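PDB 6LCH: Sel1 repeat family protein from Pseudomonas aeruginosa, which probably acts as an immunity protein that binds and neutralises PldB, a toxic effector of the type VI secretion system. Local coordinates for residues 11-19 with 92-100. Residues are numbered along the deposited sequence; the frame is centred on the assembly and turned at random.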
loop_
_atom_site.group_PDB
_atom_site.type_symbol
_atom_site.label_atom_id
_atom_site.label_comp_id
_atom_site.label_asym_id
_atom_site.label_seq_id
_atom_site.Cartn_x
_atom_site.Cartn_y
_atom_site.Cartn_z
ATOM N N VAL A 11 15.647 -4.753 -2.466
ATOM C CA VAL A 11 16.044 -4.992 -1.086
ATOM C C VAL A 11 14.813 -4.938 -0.193
ATOM O O VAL A 11 13.848 -4.216 -0.466
ATOM C CB VAL A 11 17.113 -3.981 -0.609
ATOM C CG1 VAL A 11 18.365 -4.086 -1.473
ATOM C CG2 VAL A 11 16.568 -2.563 -0.632
ATOM N N ASN A 12 14.848 -5.718 0.878
ATOM C CA ASN A 12 13.739 -5.736 1.822
ATOM C C ASN A 12 13.757 -4.467 2.664
ATOM O O ASN A 12 14.777 -4.130 3.275
ATOM C CB ASN A 12 13.819 -6.974 2.708
ATOM C CG ASN A 12 12.457 -7.466 3.138
ATOM O OD1 ASN A 12 11.732 -6.768 3.843
ATOM N ND2 ASN A 12 12.096 -8.668 2.703
ATOM N N GLU A 13 12.626 -3.760 2.696
ATOM C CA GLU A 13 12.519 -2.579 3.543
ATOM C C GLU A 13 12.722 -2.924 5.012
ATOM O O GLU A 13 13.107 -2.058 5.802
ATOM C CB GLU A 13 11.163 -1.905 3.341
ATOM C CG GLU A 13 11.109 -0.472 3.837
ATOM C CD GLU A 13 9.695 0.054 3.944
ATOM O OE1 GLU A 13 8.844 -0.643 4.529
ATOM O OE2 GLU A 13 9.434 1.166 3.444
ATOM N N LYS A 14 12.468 -4.179 5.394
ATOM C CA LYS A 14 12.708 -4.685 6.748
ATOM C C LYS A 14 14.198 -4.897 7.055
ATOM O O LYS A 14 14.525 -5.476 8.099
ATOM C CB LYS A 14 11.941 -5.989 6.966
ATOM C CG LYS A 14 10.432 -5.821 6.979
ATOM C CD LYS A 14 9.733 -7.098 6.539
ATOM C CE LYS A 14 8.873 -6.870 5.304
ATOM N NZ LYS A 14 8.559 -8.150 4.607
ATOM N N ASP A 15 15.092 -4.412 6.190
ATOM C CA ASP A 15 16.530 -4.483 6.412
ATOM C C ASP A 15 17.141 -3.167 6.874
ATOM O O ASP A 15 18.203 -3.187 7.506
ATOM C CB ASP A 15 17.250 -4.928 5.131
ATOM C CG ASP A 15 17.036 -6.392 4.815
ATOM O OD1 ASP A 15 16.201 -7.034 5.484
ATOM O OD2 ASP A 15 17.710 -6.902 3.894
ATOM N N HIS A 16 16.509 -2.031 6.569
ATOM C CA HIS A 16 17.057 -0.725 6.924
ATOM C C HIS A 16 16.099 0.045 7.830
ATOM O O HIS A 16 15.803 1.219 7.575
ATOM C CB HIS A 16 17.353 0.094 5.668
ATOM C CG HIS A 16 17.630 -0.734 4.452
ATOM N ND1 HIS A 16 18.599 -1.714 4.421
ATOM C CD2 HIS A 16 17.063 -0.727 3.222
ATOM C CE1 HIS A 16 18.620 -2.272 3.223
ATOM N NE2 HIS A 16 17.698 -1.691 2.476
ATOM N N LEU A 17 15.588 -0.614 8.878
ATOM C CA LEU A 17 14.700 0.021 9.840
ATOM C C LEU A 17 15.368 0.090 11.209
ATOM O O LEU A 17 16.117 -0.815 11.589
ATOM C CB LEU A 17 13.369 -0.731 9.980
ATOM C CG LEU A 17 12.336 -0.613 8.851
ATOM C CD1 LEU A 17 11.088 -1.439 9.152
ATOM C CD2 LEU A 17 11.984 0.836 8.554
ATOM N N PRO A 18 15.115 1.149 11.972
ATOM C CA PRO A 18 15.682 1.251 13.318
ATOM C C PRO A 18 14.978 0.301 14.268
ATOM O O PRO A 18 13.906 -0.228 13.938
ATOM C CB PRO A 18 15.422 2.719 13.691
ATOM C CG PRO A 18 14.195 3.073 12.927
ATOM C CD PRO A 18 14.281 2.315 11.631
ATOM N N PRO A 19 15.547 0.038 15.447
ATOM C CA PRO A 19 14.895 -0.888 16.381
ATOM C C PRO A 19 13.549 -0.352 16.853
ATOM O O PRO A 19 13.377 0.850 17.063
ATOM C CB PRO A 19 15.899 -0.995 17.537
ATOM C CG PRO A 19 16.744 0.235 17.427
ATOM C CD PRO A 19 16.847 0.508 15.957
ATOM N N ILE A 92 13.460 10.633 8.327
ATOM C CA ILE A 92 14.651 10.642 7.485
ATOM C C ILE A 92 15.912 10.612 8.345
ATOM O O ILE A 92 16.896 9.940 8.007
ATOM C CB ILE A 92 14.609 11.868 6.553
ATOM C CG1 ILE A 92 13.572 11.656 5.449
ATOM C CG2 ILE A 92 15.976 12.154 5.975
ATOM C CD1 ILE A 92 13.441 12.828 4.490
ATOM N N ASP A 93 15.894 11.319 9.482
ATOM C CA ASP A 93 17.043 11.313 10.386
ATOM C C ASP A 93 17.411 9.902 10.816
ATOM O O ASP A 93 18.594 9.601 11.016
ATOM C CB ASP A 93 16.752 12.167 11.618
ATOM C CG ASP A 93 16.834 13.645 11.334
ATOM O OD1 ASP A 93 17.269 14.019 10.226
ATOM O OD2 ASP A 93 16.461 14.437 12.224
ATOM N N LEU A 94 16.417 9.030 10.971
ATOM C CA LEU A 94 16.636 7.627 11.279
ATOM C C LEU A 94 16.825 6.777 10.030
ATOM O O LEU A 94 16.902 5.549 10.141
ATOM C CB LEU A 94 15.466 7.081 12.100
ATOM C CG LEU A 94 15.216 7.711 13.472
ATOM C CD1 LEU A 94 13.876 7.256 14.022
ATOM C CD2 LEU A 94 16.348 7.369 14.440
ATOM N N ASP A 95 16.889 7.401 8.853
ATOM C CA ASP A 95 17.031 6.693 7.579
ATOM C C ASP A 95 15.884 5.711 7.340
ATOM O O ASP A 95 16.073 4.640 6.756
ATOM C CB ASP A 95 18.383 5.982 7.484
ATOM C CG ASP A 95 18.924 5.963 6.068
ATOM O OD1 ASP A 95 19.546 4.955 5.674
ATOM O OD2 ASP A 95 18.707 6.956 5.345
ATOM N N VAL A 96 14.686 6.079 7.781
ATOM C CA VAL A 96 13.506 5.240 7.583
ATOM C C VAL A 96 13.052 5.389 6.133
ATOM O O VAL A 96 12.791 6.514 5.683
ATOM C CB VAL A 96 12.381 5.606 8.565
ATOM C CG1 VAL A 96 11.134 4.808 8.243
ATOM C CG2 VAL A 96 12.820 5.341 9.997
ATOM N N PRO A 97 12.963 4.299 5.368
ATOM C CA PRO A 97 12.631 4.438 3.937
ATOM C C PRO A 97 11.289 5.105 3.688
ATOM O O PRO A 97 11.164 5.888 2.739
ATOM C CB PRO A 97 12.657 2.989 3.432
ATOM C CG PRO A 97 13.512 2.251 4.419
ATOM C CD PRO A 97 13.269 2.909 5.740
ATOM N N GLN A 98 10.283 4.826 4.521
ATOM C CA GLN A 98 8.995 5.499 4.369
ATOM C C GLN A 98 9.118 7.004 4.582
ATOM O O GLN A 98 8.330 7.776 4.025
ATOM C CB GLN A 98 7.971 4.899 5.340
ATOM C CG GLN A 98 6.532 5.377 5.121
ATOM C CD GLN A 98 5.924 4.848 3.834
ATOM O OE1 GLN A 98 6.177 3.709 3.431
ATOM N NE2 GLN A 98 5.112 5.675 3.182
ATOM N N GLY A 99 10.104 7.443 5.370
ATOM C CA GLY A 99 10.280 8.870 5.596
ATOM C C GLY A 99 10.610 9.636 4.328
ATOM O O GLY A 99 10.168 10.773 4.145
ATOM N N PHE A 100 11.383 9.021 3.430
ATOM C CA PHE A 100 11.701 9.665 2.158
ATOM C C PHE A 100 10.474 9.746 1.258
ATOM O O PHE A 100 10.216 10.782 0.631
ATOM C CB PHE A 100 12.828 8.906 1.460
ATOM C CG PHE A 100 14.125 8.915 2.218
ATOM C CD1 PHE A 100 14.973 10.006 2.150
ATOM C CD2 PHE A 100 14.492 7.834 3.004
ATOM C CE1 PHE A 100 16.173 10.020 2.849
ATOM C CE2 PHE A 100 15.693 7.841 3.703
ATOM C CZ PHE A 100 16.531 8.937 3.622
HETATM O O HOH W 1 6.166 1.273 4.802
#
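Glu13 lays its side chain obliquely across the ring of Pro97. CB stands back from the ring; chi1 (-162°) sets CG beside the carbonyl carbon, and chi2 (-166°) carries the chain on extended. CG lies 3.7 Å from Pro97 CG and nearly as close to Pro97 CB, CD passes Pro97 CB more loosely, and at the tip OE2 comes within 3.7 Å of Pro97 CB. OE2 also takes a hydrogen bond from Asn132 ND2, and the same amide donates to Gln98 OE1. No direct hydrogen bond joins segments 11-19 and 92-100, but a water adds a second bridge, donating to Gln98 OE1 at 2.8 Å and, weakly, to Glu13 OE1. Further along the Pro97 ring, CD lies 3.6 Å from the carbonyl O of His16 and 3.7 Å from Leu17 CD2. Pro97 lies at the junction leading into helix 97-107, just after a Schellman motif has closed helix 81-93; Asp95, at positive phi, is its C-prime residue, with Asp95 N bonded to Ile92 O. The N-terminal loop is thus laid over the turn between two helices of the Sel1 (TPR-like) solenoid. The two methyls of Val96 each meet a different residue of 11-19: CG1 meets Leu17 CD2 at 4.1 Å, while CG2 stands 3.7 Å from Pro18 CD, the Pro18 ring and the Val96 side chain crossing at about a right angle. Trp59 of helix 59-70 touches both Leu17 and Val96. Pro18 CG reaches Leu94 CB more loosely, at 4.3 Å.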